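Local coordinates for cellulose binding domain-containing protein (Clostridium clariflavum, PDB 4B96) that probably binds cellulose through this calcium-containing family 3b carbohydrate-binding module, the C-terminal part of a longer membrane protein of a biomass-sensing system, at residues F59-G63 and F90-I95; I21-I27 and V40-F46; K6-Y10 and N127-W133. All coordinates share one frame; numbering follows the deposited sequence.

Interaction 1. Residues F59-G63 and F90-I95; sequences FYSLG and FEKGSI
Tyr60 OH donates to Lys92 O and Lys92 NZ donates to Leu62 O, so each segment gives one side-chain hydrogen bond to the other's backbone. The phenol bond is 2.8 Å from Tyr60 OH to Lys92 O; this acceptor lies at the ring edge, and the donor sits in the carbonyl plane on a lone pair, with a C=O...O angle of 138°. The ammonium bond, Lys92 NZ to Leu62 O, is 3.1 Å, again in the carbonyl plane. The lysine chain is bent at chi2 and chi3 (71°), which curls its amine round onto the turn instead of letting it run straight outward. The Tyr60 ring also meets Phe90 obliquely, planes at 36° and centroids 5.5 Å apart, while Tyr60 OH passes 3.3 Å from Gly93 CA. Further along, Leu62 CD1 rests 4.0 Å from Ile95 CG1, the two side chains crossing at about a right angle.

Behind this first shell, Tyr60 to Gly63 forms a type I beta turn at the end of strand 53-60, which presents Leu62 O to the amine. Leu37 backs Tyr60, Phe90 and Ile95, and Gly93 is backbone-bonded to Leu37. The contact thus ties the exit of strand 53-60 to the link between strands 83-90 and 94-95 in the beta-sandwich. The bond gives the buried phenol a partner at Lys92 O and should fix the hydroxyl's rotation.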
loop_
_atom_site.group_PDB
_atom_site.type_symbol
_atom_site.label_atom_id
_atom_site.label_comp_id
_atom_site.label_asym_id
_atom_site.label_seq_id
_atom_site.Cartn_x
_atom_site.Cartn_y
_atom_site.Cartn_z
ATOM N N PHE A 59 -17.379 17.874 -6.455
ATOM C CA PHE A 59 -16.281 18.802 -6.721
ATOM C C PHE A 59 -15.211 18.034 -7.455
ATOM O O PHE A 59 -14.837 16.924 -7.035
ATOM C CB PHE A 59 -15.708 19.391 -5.403
ATOM C CG PHE A 59 -14.685 20.463 -5.642
ATOM C CD1 PHE A 59 -15.066 21.723 -6.076
ATOM C CD2 PHE A 59 -13.335 20.202 -5.467
ATOM C CE1 PHE A 59 -14.129 22.721 -6.339
ATOM C CE2 PHE A 59 -12.370 21.208 -5.730
ATOM C CZ PHE A 59 -12.770 22.462 -6.165
ATOM N N TYR A 60 -14.696 18.616 -8.542
ATOM C CA TYR A 60 -13.563 18.011 -9.263
ATOM C C TYR A 60 -12.641 19.193 -9.644
ATOM O O TYR A 60 -13.014 20.018 -10.458
ATOM C CB TYR A 60 -14.043 17.273 -10.537
ATOM C CG TYR A 60 -12.940 16.687 -11.410
ATOM C CD1 TYR A 60 -11.746 16.212 -10.827
ATOM C CD2 TYR A 60 -13.077 16.644 -12.814
ATOM C CE1 TYR A 60 -10.740 15.646 -11.584
ATOM C CE2 TYR A 60 -12.060 16.081 -13.598
ATOM C CZ TYR A 60 -10.889 15.597 -12.980
ATOM O OH TYR A 60 -9.880 15.048 -13.742
ATOM N N SER A 61 -11.471 19.297 -9.045
ATOM C CA SER A 61 -10.679 20.493 -9.270
ATOM C C SER A 61 -10.099 20.608 -10.694
ATOM O O SER A 61 -9.603 21.651 -11.059
ATOM C CB SER A 61 -9.556 20.588 -8.230
ATOM O OG SER A 61 -8.674 19.463 -8.357
ATOM N N LEU A 62 -10.181 19.547 -11.508
ATOM C CA LEU A 62 -9.541 19.585 -12.813
ATOM C C LEU A 62 -10.510 19.475 -13.980
ATOM O O LEU A 62 -10.107 19.316 -15.131
ATOM C CB LEU A 62 -8.510 18.451 -12.898
ATOM C CG LEU A 62 -7.408 18.552 -11.835
ATOM C CD1 LEU A 62 -6.600 17.290 -11.934
ATOM C CD2 LEU A 62 -6.519 19.768 -12.033
ATOM N N GLY A 63 -11.795 19.519 -13.726
ATOM C CA GLY A 63 -12.679 19.505 -14.867
ATOM C C GLY A 63 -14.108 19.543 -14.413
ATOM O O GLY A 63 -14.428 20.079 -13.349
ATOM N N PHE A 90 -11.864 8.726 -14.835
ATOM C CA PHE A 90 -11.862 10.097 -15.361
ATOM C C PHE A 90 -11.836 10.058 -16.838
ATOM O O PHE A 90 -10.993 9.358 -17.400
ATOM C CB PHE A 90 -10.594 10.812 -14.885
ATOM C CG PHE A 90 -10.508 10.841 -13.411
ATOM C CD1 PHE A 90 -9.919 9.761 -12.711
ATOM C CD2 PHE A 90 -11.084 11.890 -12.706
ATOM C CE1 PHE A 90 -9.864 9.741 -11.298
ATOM C CE2 PHE A 90 -11.044 11.884 -11.282
ATOM C CZ PHE A 90 -10.398 10.813 -10.584
ATOM N N GLU A 91 -12.680 10.865 -17.477
ATOM C CA GLU A 91 -12.663 10.978 -18.932
ATOM C C GLU A 91 -11.639 11.983 -19.353
ATOM O O GLU A 91 -11.248 12.021 -20.510
ATOM C CB GLU A 91 -14.023 11.468 -19.450
ATOM C CG GLU A 91 -15.182 10.569 -19.084
ATOM C CD GLU A 91 -15.371 9.416 -20.048
ATOM O OE1 GLU A 91 -14.375 9.027 -20.707
ATOM O OE2 GLU A 91 -16.520 8.905 -20.157
ATOM N N LYS A 92 -11.244 12.848 -18.429
ATOM C CA LYS A 92 -10.325 13.941 -18.739
ATOM C C LYS A 92 -9.680 14.434 -17.454
ATOM O O LYS A 92 -10.291 14.358 -16.374
ATOM C CB LYS A 92 -11.087 15.120 -19.391
ATOM C CG LYS A 92 -10.153 16.139 -19.971
ATOM C CD LYS A 92 -10.657 17.588 -19.809
ATOM C CE LYS A 92 -10.574 18.028 -18.338
ATOM N NZ LYS A 92 -10.476 19.495 -18.234
ATOM N N GLY A 93 -8.459 14.964 -17.542
ATOM C CA GLY A 93 -7.800 15.457 -16.335
ATOM C C GLY A 93 -6.326 15.140 -16.351
ATOM O O GLY A 93 -5.916 14.027 -16.720
ATOM N N SER A 94 -5.500 16.121 -15.982
ATOM C CA SER A 94 -4.069 15.903 -16.016
ATOM C C SER A 94 -3.494 16.569 -14.763
ATOM O O SER A 94 -3.670 17.775 -14.578
ATOM C CB SER A 94 -3.527 16.548 -17.297
ATOM O OG SER A 94 -2.136 16.329 -17.405
ATOM N N ILE A 95 -2.848 15.814 -13.862
ATOM C CA ILE A 95 -2.368 16.467 -12.648
ATOM C C ILE A 95 -0.968 17.000 -12.843
ATOM O O ILE A 95 -0.071 16.234 -13.108
ATOM C CB ILE A 95 -2.313 15.527 -11.424
ATOM C CG1 ILE A 95 -3.582 14.670 -11.328
ATOM C CG2 ILE A 95 -2.096 16.356 -10.123
ATOM C CD1 ILE A 95 -3.600 13.732 -10.052
#

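Interaction 2. Residues I21-I27 and V40-F46; sequences IRWDFVI and VKVRYYF
Phe25 and Val42 meet in a CH-pi contact: Val42 CG1 stands over the centre of the Phe25 ring, 3.9 Å from the centroid and 13° off the normal. The two side chains come from opposite directions. Phe25 CG lies between its backbone N and carbonyl carbon (chi1 60°), which turns the ring's face onto the valine; Val42 CG2 touches the same ring, 3.8 Å from Phe25 CZ.

Purely aliphatic packing continues on one flank, where Ile27 CD1, in the conformer described here, meets Val40 CG1 tip to tip at 4.1 Å.

No hydrogen bond joins the segments, and the axes of 25-27 and 40-46 stay 10.4 Å apart at an angle of 149°. That spacing is the signature of two sheets stacked face to face, here the jelly-roll beta-sandwich of family 3 modules, with 20-29 in one sheet and 40-47 in the other.

Aliphatic-to-aromatic contacts make up the other flank. The Tyr44 ring lies obliquely against Ile21, with Ile21 CG2 3.5 Å from Tyr44 CE1, and against Trp23, with Trp23 CB 3.8 Å from Tyr44 CD2. Ile21 CD1 also approaches Phe46, whose side chain is about 4 Å from that of the calcium ligand Asp120.

Between the two segments there is no ionic pair. Within 21-27, Arg22 forms a salt bridge with Asp24, NE bonding OD1 and NH2 bonding OD2 weakly, while Lys41 and Arg43 pair outward with Asp142 and Glu87.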
loop_
_atom_site.group_PDB
_atom_site.type_symbol
_atom_site.label_atom_id
_atom_site.label_comp_id
_atom_site.label_asym_id
_atom_site.label_seq_id
_atom_site.Cartn_x
_atom_site.Cartn_y
_atom_site.Cartn_z
ATOM N N ILE A 21 -22.368 7.558 1.641
ATOM C CA ILE A 21 -20.996 7.258 1.912
ATOM C C ILE A 21 -20.162 8.307 1.159
ATOM O O ILE A 21 -20.405 8.538 -0.033
ATOM C CB ILE A 21 -20.647 5.827 1.427
ATOM C CG1 ILE A 21 -21.244 4.806 2.426
ATOM C CG2 ILE A 21 -19.072 5.658 1.347
ATOM C CD1 ILE A 21 -21.099 3.323 1.917
ATOM N N ARG A 22 -19.230 8.984 1.838
ATOM C CA ARG A 22 -18.402 9.988 1.132
ATOM C C ARG A 22 -17.066 9.402 0.771
ATOM O O ARG A 22 -16.306 8.966 1.658
ATOM C CB ARG A 22 -18.246 11.255 1.978
ATOM C CG ARG A 22 -19.612 11.909 2.189
ATOM C CD ARG A 22 -20.085 12.622 0.866
ATOM N NE ARG A 22 -19.170 13.681 0.421
ATOM C CZ ARG A 22 -19.216 14.921 0.870
ATOM N NH1 ARG A 22 -20.137 15.264 1.765
ATOM N NH2 ARG A 22 -18.323 15.819 0.448
ATOM N N TRP A 23 -16.789 9.313 -0.520
ATOM C CA TRP A 23 -15.516 8.729 -0.941
ATOM C C TRP A 23 -14.424 9.784 -1.200
ATOM O O TRP A 23 -13.365 9.459 -1.759
ATOM C CB TRP A 23 -15.753 7.861 -2.159
ATOM C CG TRP A 23 -16.684 8.514 -3.226
ATOM C CD1 TRP A 23 -18.057 8.303 -3.405
ATOM C CD2 TRP A 23 -16.287 9.468 -4.213
ATOM N NE1 TRP A 23 -18.498 9.057 -4.486
ATOM C CE2 TRP A 23 -17.438 9.797 -4.974
ATOM C CE3 TRP A 23 -15.058 10.081 -4.530
ATOM C CZ2 TRP A 23 -17.388 10.715 -6.034
ATOM C CZ3 TRP A 23 -14.999 10.984 -5.581
ATOM C CH2 TRP A 23 -16.176 11.298 -6.330
ATOM N N ASP A 24 -14.676 11.042 -0.822
ATOM C CA ASP A 24 -13.785 12.170 -1.211
ATOM C C ASP A 24 -12.290 11.871 -1.088
ATOM O O ASP A 24 -11.797 11.442 0.008
ATOM C CB ASP A 24 -13.963 13.351 -0.278
ATOM C CG ASP A 24 -15.393 13.907 -0.301
ATOM O OD1 ASP A 24 -16.314 13.216 -0.832
ATOM O OD2 ASP A 24 -15.557 15.020 0.230
ATOM N N PHE A 25 -11.555 12.190 -2.135
ATOM C CA PHE A 25 -10.117 11.970 -2.104
ATOM C C PHE A 25 -9.354 13.076 -2.802
ATOM O O PHE A 25 -9.930 13.865 -3.590
ATOM C CB PHE A 25 -9.749 10.611 -2.695
ATOM C CG PHE A 25 -10.166 10.421 -4.137
ATOM C CD1 PHE A 25 -9.309 10.807 -5.179
ATOM C CD2 PHE A 25 -11.376 9.753 -4.451
ATOM C CE1 PHE A 25 -9.664 10.610 -6.518
ATOM C CE2 PHE A 25 -11.734 9.520 -5.793
ATOM C CZ PHE A 25 -10.891 9.995 -6.833
ATOM N N VAL A 26 -8.066 13.129 -2.470
ATOM C CA VAL A 26 -7.128 13.997 -3.156
ATOM C C VAL A 26 -5.994 13.110 -3.660
ATOM O O VAL A 26 -5.402 12.346 -2.908
ATOM C CB VAL A 26 -6.521 15.040 -2.189
ATOM C CG1 VAL A 26 -5.517 15.963 -2.944
ATOM C CG2 VAL A 26 -7.641 15.860 -1.538
ATOM N N ILE A 27 -5.731 13.146 -4.952
ATOM C CA ILE A 27 -4.552 12.454 -5.452
ATOM C C ILE A 27 -3.508 13.511 -5.581
ATOM O O ILE A 27 -3.722 14.498 -6.290
ATOM C CB ILE A 27 -4.738 11.915 -6.853
ATOM C CG1 ILE A 27 -5.871 10.901 -6.921
ATOM C CG2 ILE A 27 -3.403 11.307 -7.393
ATOM C CD1 ILE A 27 -6.139 10.496 -8.320
ATOM N N VAL A 40 -6.174 6.345 -14.772
ATOM C CA VAL A 40 -6.201 6.184 -13.337
ATOM C C VAL A 40 -7.540 5.716 -12.838
ATOM O O VAL A 40 -8.565 6.246 -13.220
ATOM C CB VAL A 40 -5.837 7.521 -12.647
ATOM C CG1 VAL A 40 -6.106 7.490 -11.146
ATOM C CG2 VAL A 40 -4.363 7.853 -12.943
ATOM N N LYS A 41 -7.541 4.690 -11.991
ATOM C CA LYS A 41 -8.763 4.255 -11.301
ATOM C C LYS A 41 -8.553 4.390 -9.793
ATOM O O LYS A 41 -7.445 4.083 -9.259
ATOM C CB LYS A 41 -8.962 2.747 -11.592
ATOM C CG LYS A 41 -9.356 2.467 -12.993
ATOM C CD LYS A 41 -9.306 0.983 -13.324
ATOM C CE LYS A 41 -9.505 0.820 -14.867
ATOM N NZ LYS A 41 -9.789 -0.600 -15.292
ATOM N N VAL A 42 -9.607 4.751 -9.075
ATOM C CA VAL A 42 -9.520 4.833 -7.629
ATOM C C VAL A 42 -10.656 3.984 -7.066
ATOM O O VAL A 42 -11.794 4.061 -7.589
ATOM C CB VAL A 42 -9.667 6.303 -7.164
ATOM C CG1 VAL A 42 -9.555 6.455 -5.626
ATOM C CG2 VAL A 42 -8.596 7.179 -7.834
ATOM N N ARG A 43 -10.369 3.175 -6.017
ATOM C CA ARG A 43 -11.409 2.305 -5.464
ATOM C C ARG A 43 -11.702 2.579 -4.016
ATOM O O ARG A 43 -10.771 2.718 -3.232
ATOM C CB ARG A 43 -11.023 0.826 -5.602
ATOM C CG ARG A 43 -11.045 0.384 -7.089
ATOM C CD ARG A 43 -10.585 -1.063 -7.233
ATOM N NE ARG A 43 -10.498 -1.313 -8.672
ATOM C CZ ARG A 43 -10.054 -2.434 -9.230
ATOM N NH1 ARG A 43 -9.631 -3.428 -8.484
ATOM N NH2 ARG A 43 -10.022 -2.545 -10.552
ATOM N N TYR A 44 -12.996 2.616 -3.678
ATOM C CA TYR A 44 -13.478 2.720 -2.303
ATOM C C TYR A 44 -14.194 1.395 -2.012
ATOM O O TYR A 44 -15.186 1.045 -2.671
ATOM C CB TYR A 44 -14.445 3.892 -2.183
ATOM C CG TYR A 44 -14.887 4.128 -0.730
ATOM C CD1 TYR A 44 -15.882 3.320 -0.141
ATOM C CD2 TYR A 44 -14.276 5.128 0.058
ATOM C CE1 TYR A 44 -16.252 3.523 1.210
ATOM C CE2 TYR A 44 -14.627 5.351 1.412
ATOM C CZ TYR A 44 -15.629 4.553 1.974
ATOM O OH TYR A 44 -15.984 4.702 3.294
ATOM N N TYR A 45 -13.684 0.634 -1.066
ATOM C CA TYR A 45 -14.239 -0.691 -0.767
ATOM C C TYR A 45 -15.279 -0.614 0.305
ATOM O O TYR A 45 -15.042 -0.004 1.369
ATOM C CB TYR A 45 -13.144 -1.598 -0.257
ATOM C CG TYR A 45 -12.104 -1.791 -1.318
ATOM C CD1 TYR A 45 -12.232 -2.833 -2.236
ATOM C CD2 TYR A 45 -11.000 -0.947 -1.387
ATOM C CE1 TYR A 45 -11.327 -3.007 -3.220
ATOM C CE2 TYR A 45 -10.017 -1.144 -2.377
ATOM C CZ TYR A 45 -10.204 -2.149 -3.285
ATOM O OH TYR A 45 -9.298 -2.360 -4.286
ATOM N N PHE A 46 -16.421 -1.259 0.058
ATOM C CA PHE A 46 -17.490 -1.275 1.044
ATOM C C PHE A 46 -18.285 -2.573 0.976
ATOM O O PHE A 46 -18.194 -3.359 -0.001
ATOM C CB PHE A 46 -18.373 -0.037 0.886
ATOM C CG PHE A 46 -19.167 -0.015 -0.393
ATOM C CD1 PHE A 46 -18.577 0.389 -1.620
ATOM C CD2 PHE A 46 -20.537 -0.362 -0.390
ATOM C CE1 PHE A 46 -19.311 0.437 -2.819
ATOM C CE2 PHE A 46 -21.284 -0.311 -1.607
ATOM C CZ PHE A 46 -20.679 0.053 -2.810
#

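Interaction 3. Residues K6-Y10 and N127-W133; sequences KLKHY and NSTFSYW
Phe130 lays the face of its ring over the side chain of Tyr10: Tyr10 CB stands above the ring centre, 3.5 Å from the centroid and 6° off the normal. The same pair meets a second time edge-to-face, the edge of the Tyr10 ring toward the face of Phe130, with planes at 60°. With its CG anti to the backbone N, Tyr10 extends along the curve of 127-130, taking Thr129 CA over one face, 4.2 Å from the centroid, and Asn127 ND2 in plane at the edge.

Two lysines pack on the Tyr132 ring. Lys8 CE sits over one face at 3.9 Å from the centroid, a CH-pi contact displaced toward the rim, and Lys6 CB lies obliquely against Tyr132 CE1 at 3.6 Å. Lys8 NZ is too far from the ring for more than a weak cation-pi attraction, while Tyr132 OH bonds Glu28.

Strand 131-132 is the outermost strand of the five-stranded antiparallel sheet of the beta-sandwich, added alongside strand 5-9. His9 and Ser131 form a hydrogen-bonded pair through His9 N to Ser131 O (2.9 Å) and Ser131 N to His9 O (3.1 Å); Lys8 and Tyr132 form the adjacent non-hydrogen-bonded pair. Trp133 N to Leu7 O, at 3.2 Å, continues the ladder.

Toward the interior, the His9 and Trp133 rings run side by side with planes at 23° but slid apart so that they barely overlap. One ring nitrogen of each is hydrogen-bonded: His9 ND1 to Asp24 O and Trp133 NE1 to Ser122 O.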
loop_
_atom_site.group_PDB
_atom_site.type_symbol
_atom_site.label_atom_id
_atom_site.label_comp_id
_atom_site.label_asym_id
_atom_site.label_seq_id
_atom_site.Cartn_x
_atom_site.Cartn_y
_atom_site.Cartn_z
ATOM N N LYS A 6 0.290 9.922 -4.242
ATOM C CA LYS A 6 -0.201 9.488 -2.905
ATOM C C LYS A 6 -1.665 9.874 -2.850
ATOM O O LYS A 6 -2.100 10.745 -3.599
ATOM C CB LYS A 6 0.540 10.202 -1.772
ATOM C CG LYS A 6 2.076 9.982 -1.843
ATOM C CD LYS A 6 2.724 10.562 -0.574
ATOM C CE LYS A 6 4.222 10.262 -0.527
ATOM N NZ LYS A 6 4.832 11.020 0.602
ATOM N N LEU A 7 -2.441 9.231 -1.980
ATOM C CA LEU A 7 -3.860 9.553 -1.902
ATOM C C LEU A 7 -4.219 9.980 -0.463
ATOM O O LEU A 7 -3.788 9.333 0.518
ATOM C CB LEU A 7 -4.680 8.297 -2.272
ATOM C CG LEU A 7 -6.198 8.484 -2.104
ATOM C CD1 LEU A 7 -6.992 7.692 -3.119
ATOM C CD2 LEU A 7 -6.679 8.034 -0.714
ATOM N N LYS A 8 -5.060 11.006 -0.332
ATOM C CA LYS A 8 -5.629 11.366 0.973
ATOM C C LYS A 8 -7.140 11.261 0.864
ATOM O O LYS A 8 -7.677 11.348 -0.225
ATOM C CB LYS A 8 -5.294 12.831 1.327
ATOM C CG LYS A 8 -3.809 13.149 1.500
ATOM C CD LYS A 8 -3.652 14.642 1.954
ATOM C CE LYS A 8 -2.227 14.981 2.309
ATOM N NZ LYS A 8 -2.134 16.400 2.794
ATOM N N HIS A 9 -7.820 11.025 1.987
ATOM C CA HIS A 9 -9.258 10.819 1.956
ATOM C C HIS A 9 -9.823 11.537 3.156
ATOM O O HIS A 9 -9.131 11.666 4.199
ATOM C CB HIS A 9 -9.543 9.321 2.062
ATOM C CG HIS A 9 -10.959 8.967 2.413
ATOM N ND1 HIS A 9 -12.049 9.378 1.654
ATOM C CD2 HIS A 9 -11.465 8.179 3.410
ATOM C CE1 HIS A 9 -13.161 8.871 2.181
ATOM N NE2 HIS A 9 -12.835 8.147 3.248
ATOM N N TYR A 10 -11.063 11.997 3.031
ATOM C CA TYR A 10 -11.763 12.504 4.183
ATOM C C TYR A 10 -13.182 12.076 4.071
ATOM O O TYR A 10 -13.803 12.177 3.027
ATOM C CB TYR A 10 -11.702 14.061 4.280
ATOM C CG TYR A 10 -12.507 14.531 5.482
ATOM C CD1 TYR A 10 -12.263 13.972 6.753
ATOM C CD2 TYR A 10 -13.538 15.472 5.362
ATOM C CE1 TYR A 10 -12.986 14.338 7.860
ATOM C CE2 TYR A 10 -14.270 15.876 6.488
ATOM C CZ TYR A 10 -13.997 15.290 7.728
ATOM O OH TYR A 10 -14.709 15.641 8.865
ATOM N N ASN A 127 -10.752 11.248 12.202
ATOM C CA ASN A 127 -9.896 12.338 11.681
ATOM C C ASN A 127 -10.757 13.577 11.342
ATOM O O ASN A 127 -11.982 13.502 11.314
ATOM C CB ASN A 127 -9.057 11.900 10.463
ATOM C CG ASN A 127 -9.929 11.568 9.265
ATOM O OD1 ASN A 127 -11.138 11.247 9.453
ATOM N ND2 ASN A 127 -9.361 11.677 8.008
ATOM N N SER A 128 -10.130 14.729 11.160
ATOM C CA SER A 128 -10.948 15.915 10.985
ATOM C C SER A 128 -10.679 16.615 9.659
ATOM O O SER A 128 -11.303 17.645 9.378
ATOM C CB SER A 128 -10.758 16.876 12.146
ATOM O OG SER A 128 -9.424 17.355 12.130
ATOM N N THR A 129 -9.759 16.055 8.867
ATOM C CA THR A 129 -9.503 16.565 7.532
ATOM C C THR A 129 -8.843 15.493 6.691
ATOM O O THR A 129 -8.737 14.348 7.134
ATOM C CB THR A 129 -8.603 17.782 7.549
ATOM O OG1 THR A 129 -8.616 18.404 6.220
ATOM C CG2 THR A 129 -7.173 17.326 8.058
ATOM N N PHE A 130 -8.440 15.852 5.473
ATOM C CA PHE A 130 -7.934 14.848 4.510
ATOM C C PHE A 130 -6.611 14.291 5.061
ATOM O O PHE A 130 -5.762 15.076 5.497
ATOM C CB PHE A 130 -7.690 15.518 3.145
ATOM C CG PHE A 130 -8.935 15.720 2.376
ATOM C CD1 PHE A 130 -9.681 16.848 2.558
ATOM C CD2 PHE A 130 -9.394 14.722 1.522
ATOM C CE1 PHE A 130 -10.897 17.042 1.868
ATOM C CE2 PHE A 130 -10.611 14.898 0.803
ATOM C CZ PHE A 130 -11.356 16.061 0.998
ATOM N N SER A 131 -6.438 12.963 5.041
ATOM C CA SER A 131 -5.256 12.343 5.622
ATOM C C SER A 131 -4.836 11.277 4.655
ATOM O O SER A 131 -5.703 10.702 4.004
ATOM C CB SER A 131 -5.672 11.606 6.914
ATOM O OG SER A 131 -6.204 12.525 7.813
ATOM N N TYR A 132 -3.541 10.969 4.568
ATOM C CA TYR A 132 -3.121 9.783 3.754
ATOM C C TYR A 132 -3.890 8.551 4.207
ATOM O O TYR A 132 -4.038 8.319 5.403
ATOM C CB TYR A 132 -1.621 9.516 3.930
ATOM C CG TYR A 132 -0.821 10.649 3.280
ATOM C CD1 TYR A 132 -0.984 10.913 1.897
ATOM C CD2 TYR A 132 0.016 11.478 4.035
ATOM C CE1 TYR A 132 -0.283 11.958 1.291
ATOM C CE2 TYR A 132 0.743 12.540 3.423
ATOM C CZ TYR A 132 0.572 12.757 2.049
ATOM O OH TYR A 132 1.219 13.824 1.425
ATOM N N TRP A 133 -4.404 7.782 3.278
ATOM C CA TRP A 133 -5.285 6.730 3.706
ATOM C C TRP A 133 -4.963 5.536 2.841
ATOM O O TRP A 133 -5.209 5.559 1.628
ATOM C CB TRP A 133 -6.704 7.170 3.378
ATOM C CG TRP A 133 -7.777 6.182 3.856
ATOM C CD1 TRP A 133 -8.923 5.875 3.184
ATOM C CD2 TRP A 133 -7.835 5.458 5.122
ATOM N NE1 TRP A 133 -9.697 5.003 3.935
ATOM C CE2 TRP A 133 -9.044 4.725 5.118
ATOM C CE3 TRP A 133 -6.958 5.320 6.223
ATOM C CZ2 TRP A 133 -9.421 3.883 6.189
ATOM C CZ3 TRP A 133 -7.319 4.489 7.293
ATOM C CH2 TRP A 133 -8.542 3.763 7.262
#

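From the N terminus, 6-10 pairs with 20-29 on one side and with 127-133 on the other, so interaction 3 closes the widest loop, with both other contacts nested inside it. Interaction 2 closes between 21-27 and 40-46 before interaction 1 opens at 59-63, which places those two in series; none cross. Interaction 3 extends one sheet at its edge, interaction 2 packs that sheet on the other, and interaction 1 fastens a turn and loop at the periphery. Strands 5-9 and 20-29 are joined by Val26 N to Lys8 O at 2.9 Å. Interactions 1 and 2 meet where Phe90 CZ lies 3.9 Å from Phe25 CZ, whereas interactions 1 and 3 do not touch.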